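Local coordinates for FAD linked oxidase-like protein (Myceliophthora thermophila, PDB 5L6G) that oxidises the C1 hydroxyl of xylooligosaccharides and related sugars to lactones with a bicovalently bound FAD, passing the electrons to oxygen to give hydrogen peroxide, at residues Val118-Glu123 / Thr140-Glu145; Thr124-Val129 / Ser222-Thr227; Met447-Ala452 / Glu463-Gln468; Pro454-Ala459 / Tyr488-Glu493. One frame throughout, in Å; residues are numbered along the deposited sequence.

Contact 1: residues Val118-Glu123 / Thr140-Glu145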
# COMPACT_ATOMS: atom_id res chain seq x y z
N VAL A 118 11.45 16.30 -4.16
CA VAL A 118 12.29 15.12 -4.28
C VAL A 118 13.67 15.62 -4.70
O VAL A 118 13.80 16.30 -5.72
CB VAL A 118 11.71 14.14 -5.33
CG1 VAL A 118 12.66 12.97 -5.56
CG2 VAL A 118 10.35 13.60 -4.87
N THR A 119 14.68 15.32 -3.89
CA THR A 119 16.07 15.69 -4.16
C THR A 119 16.83 14.39 -4.29
O THR A 119 16.68 13.51 -3.46
CB THR A 119 16.69 16.47 -2.98
OG1 THR A 119 15.99 17.70 -2.81
CG2 THR A 119 18.14 16.78 -3.24
N LEU A 120 17.64 14.28 -5.34
CA LEU A 120 18.46 13.10 -5.53
C LEU A 120 19.91 13.51 -5.45
O LEU A 120 20.35 14.39 -6.18
CB LEU A 120 18.13 12.46 -6.87
CG LEU A 120 18.90 11.19 -7.26
CD1 LEU A 120 18.74 10.09 -6.23
CD2 LEU A 120 18.43 10.74 -8.63
N ASP A 121 20.65 12.89 -4.54
CA ASP A 121 22.09 13.10 -4.44
C ASP A 121 22.78 12.38 -5.60
O ASP A 121 22.63 11.16 -5.76
CB ASP A 121 22.58 12.57 -3.09
CG ASP A 121 24.01 13.01 -2.78
OD1 ASP A 121 24.95 12.56 -3.46
OD2 ASP A 121 24.19 13.80 -1.84
N PRO A 122 23.55 13.12 -6.42
CA PRO A 122 24.23 12.43 -7.53
C PRO A 122 25.32 11.45 -7.10
O PRO A 122 25.66 10.56 -7.87
CB PRO A 122 24.85 13.58 -8.34
CG PRO A 122 25.07 14.66 -7.33
CD PRO A 122 23.90 14.55 -6.37
N GLU A 123 25.87 11.62 -5.90
CA GLU A 123 26.95 10.75 -5.43
C GLU A 123 26.40 9.46 -4.85
O GLU A 123 26.67 8.36 -5.34
CB GLU A 123 27.81 11.46 -4.37
CG GLU A 123 28.42 12.78 -4.79
CD GLU A 123 29.55 12.63 -5.81
OE1 GLU A 123 29.75 11.51 -6.34
OE2 GLU A 123 30.23 13.64 -6.09
N THR A 140 9.28 9.96 -11.54
CA THR A 140 9.70 10.86 -12.62
C THR A 140 11.01 11.57 -12.29
O THR A 140 11.96 11.58 -13.10
CB THR A 140 8.59 11.91 -12.89
OG1 THR A 140 7.41 11.22 -13.32
CG2 THR A 140 9.03 12.92 -13.95
N VAL A 141 11.06 12.14 -11.10
CA VAL A 141 12.24 12.87 -10.69
C VAL A 141 13.46 11.95 -10.65
O VAL A 141 14.51 12.31 -11.19
CB VAL A 141 12.07 13.57 -9.34
CG1 VAL A 141 13.39 14.20 -8.90
CG2 VAL A 141 10.99 14.65 -9.43
N LEU A 142 13.32 10.78 -10.04
CA LEU A 142 14.46 9.91 -9.85
C LEU A 142 15.01 9.46 -11.19
O LEU A 142 16.21 9.42 -11.38
CB LEU A 142 14.13 8.69 -9.00
CG LEU A 142 13.68 8.94 -7.55
CD1 LEU A 142 13.47 7.62 -6.84
CD2 LEU A 142 14.63 9.83 -6.78
N TYR A 143 14.10 9.13 -12.10
CA TYR A 143 14.49 8.67 -13.41
C TYR A 143 15.06 9.83 -14.26
O TYR A 143 16.12 9.69 -14.85
CB TYR A 143 13.35 7.98 -14.14
CG TYR A 143 13.84 7.41 -15.45
CD1 TYR A 143 14.61 6.25 -15.47
CD2 TYR A 143 13.61 8.07 -16.64
CE1 TYR A 143 15.12 5.75 -16.67
CE2 TYR A 143 14.12 7.58 -17.84
CZ TYR A 143 14.86 6.41 -17.85
OH TYR A 143 15.34 5.93 -19.04
N GLU A 144 14.35 10.95 -14.32
CA GLU A 144 14.80 12.07 -15.13
C GLU A 144 16.15 12.60 -14.67
O GLU A 144 16.98 12.99 -15.49
CB GLU A 144 13.74 13.19 -15.18
CG GLU A 144 12.59 12.82 -16.11
CD GLU A 144 11.56 13.92 -16.34
OE1 GLU A 144 11.76 15.08 -15.94
OE2 GLU A 144 10.50 13.61 -16.95
N GLU A 145 16.41 12.60 -13.36
CA GLU A 145 17.63 13.20 -12.86
C GLU A 145 18.84 12.28 -12.92
O GLU A 145 19.94 12.73 -13.22
CB GLU A 145 17.43 13.71 -11.45
CG GLU A 145 16.39 14.82 -11.40
CD GLU A 145 16.51 15.70 -10.18
OE1 GLU A 145 17.28 15.36 -9.27
OE2 GLU A 145 15.82 16.74 -10.14
O HOH W 1 14.55 17.62 -7.96
O HOH W 2 18.01 16.55 -6.94

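Contact 2: residues Thr124-Val129 / Ser222-Thr227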
# COMPACT_ATOMS: atom_id res chain seq x y z
N THR A 124 25.59 9.62 -3.81
CA THR A 124 25.12 8.49 -3.04
C THR A 124 23.87 7.87 -3.63
O THR A 124 23.48 6.78 -3.24
CB THR A 124 24.78 8.94 -1.62
OG1 THR A 124 23.69 9.88 -1.67
CG2 THR A 124 25.99 9.59 -0.97
N HIS A 125 23.24 8.58 -4.57
CA HIS A 125 21.95 8.18 -5.14
C HIS A 125 20.86 8.02 -4.08
O HIS A 125 19.91 7.28 -4.28
CB HIS A 125 22.08 6.89 -5.96
CG HIS A 125 23.30 6.85 -6.83
ND1 HIS A 125 23.55 7.79 -7.80
CD2 HIS A 125 24.33 5.98 -6.88
CE1 HIS A 125 24.68 7.51 -8.41
NE2 HIS A 125 25.18 6.40 -7.87
N ILE A 126 21.01 8.73 -2.96
CA ILE A 126 19.98 8.75 -1.93
C ILE A 126 19.00 9.87 -2.27
O ILE A 126 19.42 11.01 -2.52
CB ILE A 126 20.55 9.05 -0.52
CG1 ILE A 126 21.61 8.02 -0.13
CG2 ILE A 126 19.44 9.09 0.52
CD1 ILE A 126 21.11 6.62 0.07
N ALA A 127 17.71 9.56 -2.27
CA ALA A 127 16.69 10.55 -2.56
C ALA A 127 16.09 11.05 -1.27
O ALA A 127 15.65 10.26 -0.44
CB ALA A 127 15.59 9.96 -3.42
N THR A 128 16.05 12.37 -1.12
CA THR A 128 15.33 12.98 -0.01
C THR A 128 13.93 13.35 -0.49
O THR A 128 13.75 14.15 -1.41
CB THR A 128 16.10 14.18 0.56
OG1 THR A 128 17.40 13.74 0.96
CG2 THR A 128 15.37 14.77 1.77
N VAL A 129 12.93 12.77 0.16
CA VAL A 129 11.58 12.82 -0.35
C VAL A 129 10.66 13.39 0.71
O VAL A 129 10.53 12.83 1.78
CB VAL A 129 11.10 11.42 -0.72
CG1 VAL A 129 9.66 11.47 -1.22
CG2 VAL A 129 12.05 10.80 -1.75
N SER A 222 10.15 13.81 6.64
CA SER A 222 11.06 13.66 5.53
C SER A 222 11.47 12.22 5.49
O SER A 222 11.67 11.61 6.55
CB SER A 222 12.28 14.55 5.67
OG SER A 222 13.10 14.47 4.50
N PHE A 223 11.54 11.67 4.27
CA PHE A 223 12.09 10.34 4.01
C PHE A 223 13.42 10.47 3.28
O PHE A 223 13.58 11.36 2.47
CB PHE A 223 11.19 9.54 3.05
CG PHE A 223 9.87 9.14 3.62
CD1 PHE A 223 8.79 10.00 3.56
CD2 PHE A 223 9.70 7.90 4.22
CE1 PHE A 223 7.57 9.63 4.08
CE2 PHE A 223 8.47 7.52 4.74
CZ PHE A 223 7.39 8.38 4.68
N ARG A 224 14.34 9.55 3.55
CA ARG A 224 15.45 9.30 2.63
C ARG A 224 15.30 7.90 2.11
O ARG A 224 15.10 6.96 2.88
CB ARG A 224 16.83 9.40 3.28
CG ARG A 224 17.52 10.72 3.09
CD ARG A 224 16.86 11.76 3.94
NE ARG A 224 16.61 11.25 5.28
CZ ARG A 224 15.88 11.88 6.20
NH1 ARG A 224 15.36 13.09 5.95
NH2 ARG A 224 15.72 11.30 7.39
N PHE A 225 15.40 7.78 0.80
CA PHE A 225 15.27 6.51 0.14
C PHE A 225 16.57 6.20 -0.57
O PHE A 225 17.10 7.04 -1.29
CB PHE A 225 14.15 6.56 -0.90
CG PHE A 225 12.76 6.42 -0.32
CD1 PHE A 225 12.19 5.17 -0.15
CD2 PHE A 225 12.04 7.54 0.02
CE1 PHE A 225 10.91 5.04 0.38
CE2 PHE A 225 10.77 7.42 0.55
CZ PHE A 225 10.20 6.17 0.73
N LYS A 226 17.07 4.99 -0.37
CA LYS A 226 18.03 4.41 -1.30
C LYS A 226 17.34 4.17 -2.65
O LYS A 226 16.10 4.11 -2.74
CB LYS A 226 18.58 3.10 -0.75
CG LYS A 226 19.67 3.30 0.28
CD LYS A 226 20.02 2.00 1.02
CE LYS A 226 21.25 2.20 1.90
NZ LYS A 226 21.45 1.09 2.89
N THR A 227 18.15 4.01 -3.69
CA THR A 227 17.63 3.75 -5.01
C THR A 227 18.47 2.69 -5.69
O THR A 227 19.62 2.45 -5.31
CB THR A 227 17.64 5.02 -5.88
OG1 THR A 227 19.00 5.44 -6.12
CG2 THR A 227 16.85 6.12 -5.24
O HOH W 3 21.12 4.59 -3.03

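Contact 3: residues Met447-Ala452 / Glu463-Gln468. With FAD (flavin-adenine dinucleotide), chain D; XYP (beta-D-xylopyranose), chain H.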
# COMPACT_ATOMS: atom_id res chain seq x y z
N MET A 447 -3.60 -9.80 6.72
CA MET A 447 -4.17 -8.79 5.85
C MET A 447 -3.23 -7.60 5.77
O MET A 447 -2.30 -7.49 6.55
CB MET A 447 -5.56 -8.39 6.34
CG MET A 447 -6.60 -9.46 6.03
SD MET A 447 -8.22 -9.17 6.77
CE MET A 447 -9.20 -10.43 5.96
N TYR A 448 -3.49 -6.72 4.82
CA TYR A 448 -2.52 -5.73 4.38
C TYR A 448 -3.16 -4.37 4.42
O TYR A 448 -4.04 -4.07 3.62
CB TYR A 448 -2.10 -6.07 2.96
CG TYR A 448 -1.16 -5.13 2.25
CD1 TYR A 448 0.01 -4.70 2.84
CD2 TYR A 448 -1.41 -4.73 0.95
CE1 TYR A 448 0.89 -3.86 2.16
CE2 TYR A 448 -0.54 -3.91 0.26
CZ TYR A 448 0.62 -3.49 0.85
OH TYR A 448 1.47 -2.66 0.14
N ILE A 449 -2.71 -3.56 5.36
CA ILE A 449 -3.33 -2.26 5.65
C ILE A 449 -3.21 -1.22 4.52
O ILE A 449 -3.95 -0.25 4.51
CB ILE A 449 -2.83 -1.71 7.01
CG1 ILE A 449 -3.78 -0.64 7.55
CG2 ILE A 449 -1.39 -1.23 6.92
CD1 ILE A 449 -3.37 -0.10 8.91
N ASN A 450 -2.32 -1.42 3.54
CA ASN A 450 -2.35 -0.58 2.38
C ASN A 450 -3.61 -0.79 1.54
O ASN A 450 -3.93 0.02 0.69
CB ASN A 450 -1.07 -0.70 1.56
CG ASN A 450 -0.02 0.29 2.01
OD1 ASN A 450 -0.33 1.23 2.73
ND2 ASN A 450 1.23 0.08 1.59
N TYR A 451 -4.34 -1.88 1.81
CA TYR A 451 -5.72 -2.03 1.33
C TYR A 451 -6.66 -2.09 2.56
O TYR A 451 -7.32 -3.10 2.87
CB TYR A 451 -5.87 -3.27 0.47
CG TYR A 451 -4.91 -3.34 -0.69
CD1 TYR A 451 -4.68 -2.25 -1.51
CD2 TYR A 451 -4.20 -4.50 -0.96
CE1 TYR A 451 -3.79 -2.32 -2.57
CE2 TYR A 451 -3.30 -4.56 -2.01
CZ TYR A 451 -3.10 -3.47 -2.81
OH TYR A 451 -2.20 -3.53 -3.86
N ALA A 452 -6.72 -0.97 3.24
CA ALA A 452 -7.36 -0.88 4.54
C ALA A 452 -8.83 -1.24 4.47
O ALA A 452 -9.55 -0.72 3.64
CB ALA A 452 -7.19 0.51 5.11
N GLU A 463 -4.45 -7.43 14.75
CA GLU A 463 -3.98 -8.81 14.73
C GLU A 463 -3.66 -9.27 13.32
O GLU A 463 -2.58 -9.81 13.09
CB GLU A 463 -4.97 -9.74 15.42
CG GLU A 463 -4.99 -9.49 16.92
CD GLU A 463 -5.81 -10.47 17.74
OE1 GLU A 463 -6.52 -11.33 17.16
OE2 GLU A 463 -5.74 -10.37 18.99
N VAL A 464 -4.58 -9.03 12.40
CA VAL A 464 -4.41 -9.50 11.04
C VAL A 464 -3.42 -8.69 10.23
O VAL A 464 -2.76 -9.23 9.33
CB VAL A 464 -5.75 -9.64 10.28
CG1 VAL A 464 -6.67 -10.63 10.98
CG2 VAL A 464 -6.43 -8.28 10.06
N TYR A 465 -3.32 -7.39 10.51
CA TYR A 465 -2.38 -6.53 9.80
C TYR A 465 -0.94 -6.74 10.21
O TYR A 465 -0.05 -6.64 9.36
CB TYR A 465 -2.70 -5.05 10.03
CG TYR A 465 -3.95 -4.50 9.38
CD1 TYR A 465 -4.45 -4.99 8.17
CD2 TYR A 465 -4.61 -3.42 9.96
CE1 TYR A 465 -5.61 -4.45 7.59
CE2 TYR A 465 -5.74 -2.86 9.38
CZ TYR A 465 -6.24 -3.38 8.21
OH TYR A 465 -7.37 -2.81 7.67
N TYR A 466 -0.70 -7.03 11.49
CA TYR A 466 0.65 -7.07 12.05
C TYR A 466 1.08 -8.41 12.66
O TYR A 466 2.29 -8.61 12.91
CB TYR A 466 0.79 -5.95 13.06
CG TYR A 466 0.42 -4.61 12.50
CD1 TYR A 466 1.13 -4.06 11.46
CD2 TYR A 466 -0.68 -3.91 13.00
CE1 TYR A 466 0.79 -2.82 10.94
CE2 TYR A 466 -1.02 -2.68 12.50
CZ TYR A 466 -0.30 -2.14 11.46
OH TYR A 466 -0.65 -0.91 10.96
N ARG A 467 0.12 -9.30 12.89
CA ARG A 467 0.36 -10.67 13.33
C ARG A 467 1.44 -10.75 14.42
O ARG A 467 1.26 -10.19 15.49
CB ARG A 467 0.66 -11.57 12.11
CG ARG A 467 -0.55 -11.86 11.22
CD ARG A 467 -1.57 -12.70 11.99
NE ARG A 467 -2.64 -13.26 11.15
CZ ARG A 467 -3.88 -13.53 11.58
NH1 ARG A 467 -4.24 -13.28 12.84
NH2 ARG A 467 -4.77 -14.06 10.75
N GLN A 468 2.55 -11.43 14.14
CA GLN A 468 3.53 -11.72 15.17
C GLN A 468 4.26 -10.48 15.67
O GLN A 468 4.92 -10.52 16.69
CB GLN A 468 4.56 -12.74 14.64
CG GLN A 468 5.58 -12.15 13.67
CD GLN A 468 5.08 -12.04 12.24
OE1 GLN A 468 3.92 -12.32 11.94
NE2 GLN A 468 5.98 -11.68 11.33
PA FAD D . -3.17 8.47 3.09
O1A FAD D . -2.71 9.90 2.98
O2A FAD D . -4.64 8.24 3.09
O5B FAD D . -2.43 7.75 4.28
C5B FAD D . -2.62 6.38 4.62
C4B FAD D . -2.22 6.14 6.06
O4B FAD D . -0.84 6.49 6.22
C3B FAD D . -3.00 7.01 7.03
O3B FAD D . -3.12 6.32 8.26
C2B FAD D . -2.10 8.20 7.23
O2B FAD D . -2.36 8.92 8.43
C1B FAD D . -0.74 7.56 7.17
N9A FAD D . 0.27 8.53 6.73
C8A FAD D . 0.29 9.26 5.62
N7A FAD D . 1.38 10.05 5.58
C5A FAD D . 2.06 9.78 6.70
C6A FAD D . 3.29 10.29 7.30
N6A FAD D . 3.97 11.22 6.61
N1A FAD D . 3.65 9.80 8.51
C2A FAD D . 2.95 8.86 9.16
N3A FAD D . 1.79 8.35 8.65
C4A FAD D . 1.33 8.78 7.45
N1 FAD D . -0.75 -0.26 -2.62
C2 FAD D . 0.22 -1.16 -2.98
O2 FAD D . 0.85 -1.77 -2.07
N3 FAD D . 0.53 -1.36 -4.28
C4 FAD D . -0.09 -0.70 -5.29
O4 FAD D . 0.18 -0.88 -6.51
C4X FAD D . -1.15 0.28 -4.98
N5 FAD D . -1.83 0.99 -5.93
C5X FAD D . -2.80 1.93 -5.62
C6 FAD D . -3.47 2.67 -6.60
C7 FAD D . -4.46 3.60 -6.22
C7M FAD D . -5.17 4.36 -7.31
C8 FAD D . -4.79 3.84 -4.77
C8M FAD D . -5.81 4.89 -4.34
C9 FAD D . -4.10 3.10 -3.82
C9A FAD D . -3.14 2.14 -4.18
N10 FAD D . -2.44 1.36 -3.21
C10 FAD D . -1.45 0.43 -3.55
C1' FAD D . -2.71 1.49 -1.79
C2' FAD D . -1.80 2.48 -1.12
O2' FAD D . -0.53 1.84 -0.94
C3' FAD D . -2.41 2.77 0.24
O3' FAD D . -3.74 3.27 0.11
C4' FAD D . -1.53 3.80 0.95
O4' FAD D . -1.61 3.58 2.36
C5' FAD D . -1.97 5.19 0.56
O5' FAD D . -0.95 6.13 0.91
P FAD D . -1.35 7.66 0.91
O1P FAD D . -0.25 8.50 1.49
O2P FAD D . -1.87 8.05 -0.43
O3P FAD D . -2.68 7.63 1.81
O1 XYP H . -2.72 -3.18 -6.27
C1 XYP H . -3.20 -2.00 -6.93
C2 XYP H . -3.15 -2.22 -8.44
C3 XYP H . -3.83 -1.09 -9.18
C4 XYP H . -5.24 -0.87 -8.63
C5 XYP H . -5.20 -0.68 -7.10
O2 XYP H . -1.78 -2.30 -8.82
O3 XYP H . -3.83 -1.33 -10.60
O4 XYP H . -5.81 0.32 -9.19
O5 XYP H . -4.51 -1.75 -6.46
O HOH W 4 -0.58 -4.74 7.06

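Contact 4: residues Pro454-Ala459 / Tyr488-Glu493. With XYP (beta-D-xylopyranose), chain I.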
# COMPACT_ATOMS: atom_id res chain seq x y z
N PRO A 454 -12.14 -1.26 6.56
CA PRO A 454 -12.79 -0.79 7.79
C PRO A 454 -13.87 -1.74 8.30
O PRO A 454 -14.50 -1.44 9.31
CB PRO A 454 -13.39 0.55 7.37
CG PRO A 454 -13.61 0.42 5.90
CD PRO A 454 -12.53 -0.48 5.38
N GLY A 455 -14.08 -2.87 7.62
CA GLY A 455 -14.98 -3.91 8.11
C GLY A 455 -14.43 -4.64 9.32
O GLY A 455 -15.18 -5.27 10.07
N LEU A 456 -13.11 -4.57 9.53
CA LEU A 456 -12.46 -5.24 10.66
C LEU A 456 -12.59 -4.35 11.88
O LEU A 456 -12.29 -3.15 11.80
CB LEU A 456 -10.98 -5.46 10.38
CG LEU A 456 -10.62 -6.09 9.04
CD1 LEU A 456 -9.14 -5.92 8.77
CD2 LEU A 456 -11.04 -7.56 8.98
N ASP A 457 -12.98 -4.93 13.01
CA ASP A 457 -12.92 -4.17 14.27
C ASP A 457 -11.47 -3.94 14.68
O ASP A 457 -10.54 -4.55 14.12
CB ASP A 457 -13.80 -4.76 15.39
CG ASP A 457 -13.30 -6.08 15.97
OD1 ASP A 457 -12.08 -6.34 16.08
OD2 ASP A 457 -14.19 -6.86 16.40
N ARG A 458 -11.27 -3.02 15.60
CA ARG A 458 -9.93 -2.60 15.95
C ARG A 458 -9.05 -3.76 16.38
O ARG A 458 -7.91 -3.87 15.92
CB ARG A 458 -9.98 -1.54 17.04
CG ARG A 458 -8.63 -0.90 17.27
CD ARG A 458 -8.73 0.30 18.18
NE ARG A 458 -7.40 0.87 18.34
CZ ARG A 458 -7.06 1.70 19.30
NH1 ARG A 458 -7.95 2.07 20.23
NH2 ARG A 458 -5.81 2.16 19.34
N ALA A 459 -9.56 -4.62 17.25
CA ALA A 459 -8.79 -5.77 17.72
C ALA A 459 -8.39 -6.70 16.58
O ALA A 459 -7.22 -7.11 16.49
CB ALA A 459 -9.55 -6.56 18.78
N TYR A 488 -6.62 6.35 14.98
CA TYR A 488 -7.66 6.12 14.01
C TYR A 488 -8.24 4.76 14.36
O TYR A 488 -7.67 4.06 15.18
CB TYR A 488 -7.15 6.21 12.58
CG TYR A 488 -6.04 5.28 12.19
CD1 TYR A 488 -4.71 5.61 12.44
CD2 TYR A 488 -6.30 4.12 11.51
CE1 TYR A 488 -3.66 4.78 12.03
CE2 TYR A 488 -5.27 3.28 11.11
CZ TYR A 488 -3.96 3.61 11.38
OH TYR A 488 -2.95 2.77 10.92
N PRO A 489 -9.40 4.40 13.78
CA PRO A 489 -10.14 3.24 14.30
C PRO A 489 -9.44 1.88 14.18
O PRO A 489 -9.84 0.94 14.85
CB PRO A 489 -11.43 3.27 13.49
CG PRO A 489 -11.64 4.75 13.26
CD PRO A 489 -10.26 5.22 12.90
N GLN A 490 -8.40 1.79 13.35
CA GLN A 490 -7.57 0.59 13.32
C GLN A 490 -6.13 0.83 13.74
O GLN A 490 -5.23 0.08 13.36
CB GLN A 490 -7.65 -0.07 11.95
CG GLN A 490 -9.07 -0.52 11.62
CD GLN A 490 -9.18 -1.21 10.28
OE1 GLN A 490 -8.34 -1.02 9.40
NE2 GLN A 490 -10.22 -2.00 10.11
N ALA A 491 -5.91 1.86 14.56
CA ALA A 491 -4.59 2.13 15.10
C ALA A 491 -4.19 1.06 16.12
O ALA A 491 -5.02 0.50 16.85
CB ALA A 491 -4.50 3.50 15.74
N VAL A 492 -2.88 0.83 16.16
CA VAL A 492 -2.28 0.01 17.19
C VAL A 492 -2.61 0.59 18.56
O VAL A 492 -2.46 1.78 18.78
CB VAL A 492 -0.76 -0.05 17.02
CG1 VAL A 492 -0.12 -0.73 18.21
CG2 VAL A 492 -0.42 -0.80 15.72
N GLU A 493 -3.04 -0.26 19.48
CA GLU A 493 -3.30 0.14 20.86
C GLU A 493 -2.03 0.14 21.70
O GLU A 493 -1.27 -0.83 21.68
CB GLU A 493 -4.24 -0.86 21.52
CG GLU A 493 -5.65 -0.85 21.01
CD GLU A 493 -6.48 -1.90 21.70
OE1 GLU A 493 -6.78 -1.72 22.90
OE2 GLU A 493 -6.83 -2.91 21.04
O1 XYP I . -17.35 1.29 6.10
C1 XYP I . -17.47 0.01 6.67
C2 XYP I . -18.95 -0.24 6.99
C3 XYP I . -19.08 -1.64 7.54
C4 XYP I . -18.54 -2.62 6.52
C5 XYP I . -17.11 -2.27 6.16
O2 XYP I . -19.47 0.72 7.93
O3 XYP I . -20.45 -1.96 7.79
O4 XYP I . -18.64 -3.93 7.07
O5 XYP I . -17.02 -0.92 5.71

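Contact 1: residues Val118-Glu123 / Thr140-Glu145
Val-118 and Val-141 form the tight end of this strand-on-helix contact: their CG1 methyls meet at 3.6 Å as the two side chains slide past each other in opposite directions. The short strand 118-120 lies over helix 135-146, the two running roughly the same way, with 8.6 Å and 30° between the axes of the short segments. Both valines hold CG1 opposite the backbone nitrogen (chi1 174° and 175°), which carries these methyls into the seam. The same CG1 of Val-118 also rests on Leu-142 CD2 at 3.9 Å. One residue pair further on, Leu-120 crosses Leu-142 at about a right angle; its CD1 approaches Leu-142 CD2, while its CD2 lies 3.8 Å from the backbone carbonyl oxygen of Leu-142. Leu-142 also touches Phe-150, within the PCMH-type FAD-binding domain. The other flank is polar and wet. Glu-145, extended beyond CG, reaches up to the strand, OE1 coming beside Leu-120 CB, and no direct hydrogen bond joins the segments. Instead, one water donates to Val-118 O and to Glu-145 OE2, each at 2.7 Å. A second accepts from Leu-120 N and donates to Glu-145 OE1, 2.7 Å from that oxygen. Thr-119, between the two inward residues, turns from the helix and pairs through its backbone with Thr-128 of the next strand. Methyl packing thus supplies the direct adhesion, whereas the carboxylate satisfies strand backbone groups only through water, and its negative charge probably helps to orient both waters as donors.

Contact 2: residues Thr124-Val129 / Ser222-Thr227
Ala-127 and Phe-225 form a hydrogen-bonded pair in an antiparallel beta ladder of the PCMH-type FAD-binding domain, which joins strand 127-129 to the long strand 219-229. Ala-127 N reaches Phe-225 O at 2.8 Å and the reverse bond is equally long. Val-129 and Phe-223 repeat the pattern, with Thr-128 opposite Arg-224 as the non-hydrogen-bonded pair between them. On the face carrying Ala-127, Val-129, Phe-223 and Phe-225, Val-129 CG2 touches Phe-225 CD2 at 3.7 Å. Helix 135-146 packs there against Ala-127 and Val-129, and helix 160-165 against both phenylalanines; Phe-225 also stacks on Phe-150. On the other face Arg-224, bent at chi2 and chi3, lays its CD beside Thr-128 OG1 (3.6 Å) and its CG against Ile-126 CG2. Its guanidinium is held from the next strand by a salt bridge to Asp-187 and a hydrogen bond to Ser-185. Where the ladder ends, Thr-227 OG1, set between backbone N and carbonyl carbon (chi1 65°), donates to His-125 O and also meets Arg-148 NE. A valine in place of Thr-227 would probably leave the His-125 carbonyl without this donor and Arg-148 NE without its acceptor. The loop before the strand is shaped by an ST turn, in which Thr-124 OG1 accepts from Ile-126 N at 3.2 Å.

Contact 3: residues Met447-Ala452 / Glu463-Gln468
A buried contact between the loop after strand 445-446 and the C-terminal end of helix 458-466 backs the active site, in the berberine-bridge-enzyme-like part of the chain. At its centre Ile-449 sits over one face of the Tyr-465 ring in a CH-pi contact, CB lying 3.6 Å from the centroid and 4° off the ring normal. CG1, opposite the backbone nitrogen (chi1 -161°), runs across the ring to CE2 at 3.5 Å, and CD1 goes on to Tyr-466 OH. Met-447 N donates to Val-464 O at 2.8 Å, from well above the carbonyl plane, while Met-447 CB and SD lie alongside Val-464 CG2. A water joins Ile-449 N to Tyr-465 O. The hydroxyl of Tyr-465 is held by two partners, Gln-490 and the backbone N of Asp-453. A leucine in place of Tyr-465 would probably deprive Ile-449 of its aromatic platform and leave Gln-490 OE1 and Asp-453 N without their common partner. The other side of the loop faces the cofactor. Tyr-448 OH donates to FAD O2 in a very short bond of 2.5 Å, and also receives Asn-450 ND2, in the plane of that amide, and Gly-168 N. Asn-450 OD1 accepts from the ribityl hydroxyl O4' at 2.7 Å. Tyr-451 OH, a known substrate-binding group, lies 2.5 Å from O1 of the bound xylose, which Thr-154, Arg-272 and Glu-412 also hold. Apolar packing behind the loop thus backs polar groups in front, and donation to O2 would be expected to stabilise negative charge on the reduced flavin.

Contact 4: residues Pro454-Ala459 / Tyr488-Glu493
Arg-458 grips a single backbone oxygen side-on with two nitrogens: NE reaches Ala-491 O at 2.8 Å and NH2 the same atom at 3.1 Å. Both bonds lie in the guanidinium plane, but the two donors meet the carbonyl differently, NE tilted 20° from its plane and NH2 well above it. A weak third bond runs from NH2 to Val-492 O. The chain is stretched from CG to NE, with CG opposite the backbone N (chi1 -171°), and its methylenes pass Pro-489 O, CG at 3.3 Å. Glu-493 places its CG over the centre of the guanidinium face, 3.4 Å from CZ; the carboxylate itself stands off at 4.7 Å between OE2 and Arg-458 NE, and the salt bridge of Arg-458 goes to Glu-484 instead. Helix 458-466 begins at this arginine, with Asp-457 as N-cap through OD1 to the backbone N of Glu-460, and the facing chain makes a type I beta turn from Tyr-488 to Ala-491. The helix start is thereby fastened to the loop after helix 470-480, both within the berberine-bridge-enzyme-like region. A second link comes from the turn: Gln-490, extended beyond CG, sends NE2 to Leu-456 O at 2.9 Å, in the plane of its own amide. NE2 also bonds to Asp-453 O and OE1 is taken up by Tyr-465, which holds the amide's rotation from both ends. Ahead of Leu-456 the loop meets sugar: a xylose bound with the help of Arg-56 lies against Pro-454 and Gly-455, its C5 3.3 Å from Gly-455 CA, where a side chain would probably crowd it.

Overall arrangement
The four contacts form two touching pairs. Contacts 1 and 2, with centres 9 Å apart, alternate along the chain in the FAD-binding domain: strands 118-120 and 127-129 are neighbours in one antiparallel sheet, and Leu-142 of helix 135-146 packs on Ala-127. Contacts 3 and 4, with centres 10 Å apart, also alternate and share helix 458-466 in the berberine-bridge-enzyme-like region, where Tyr-465 meets Gln-490. The first pair closes before the second opens; the centres of contacts 1 and 4 are about 37 Å apart, on opposite sides of the chain's centre. Contact 2 comes within about 5 Å of FAD at the Phe-223 side chain, while contact 3 touches flavin and substrate-site sugar directly.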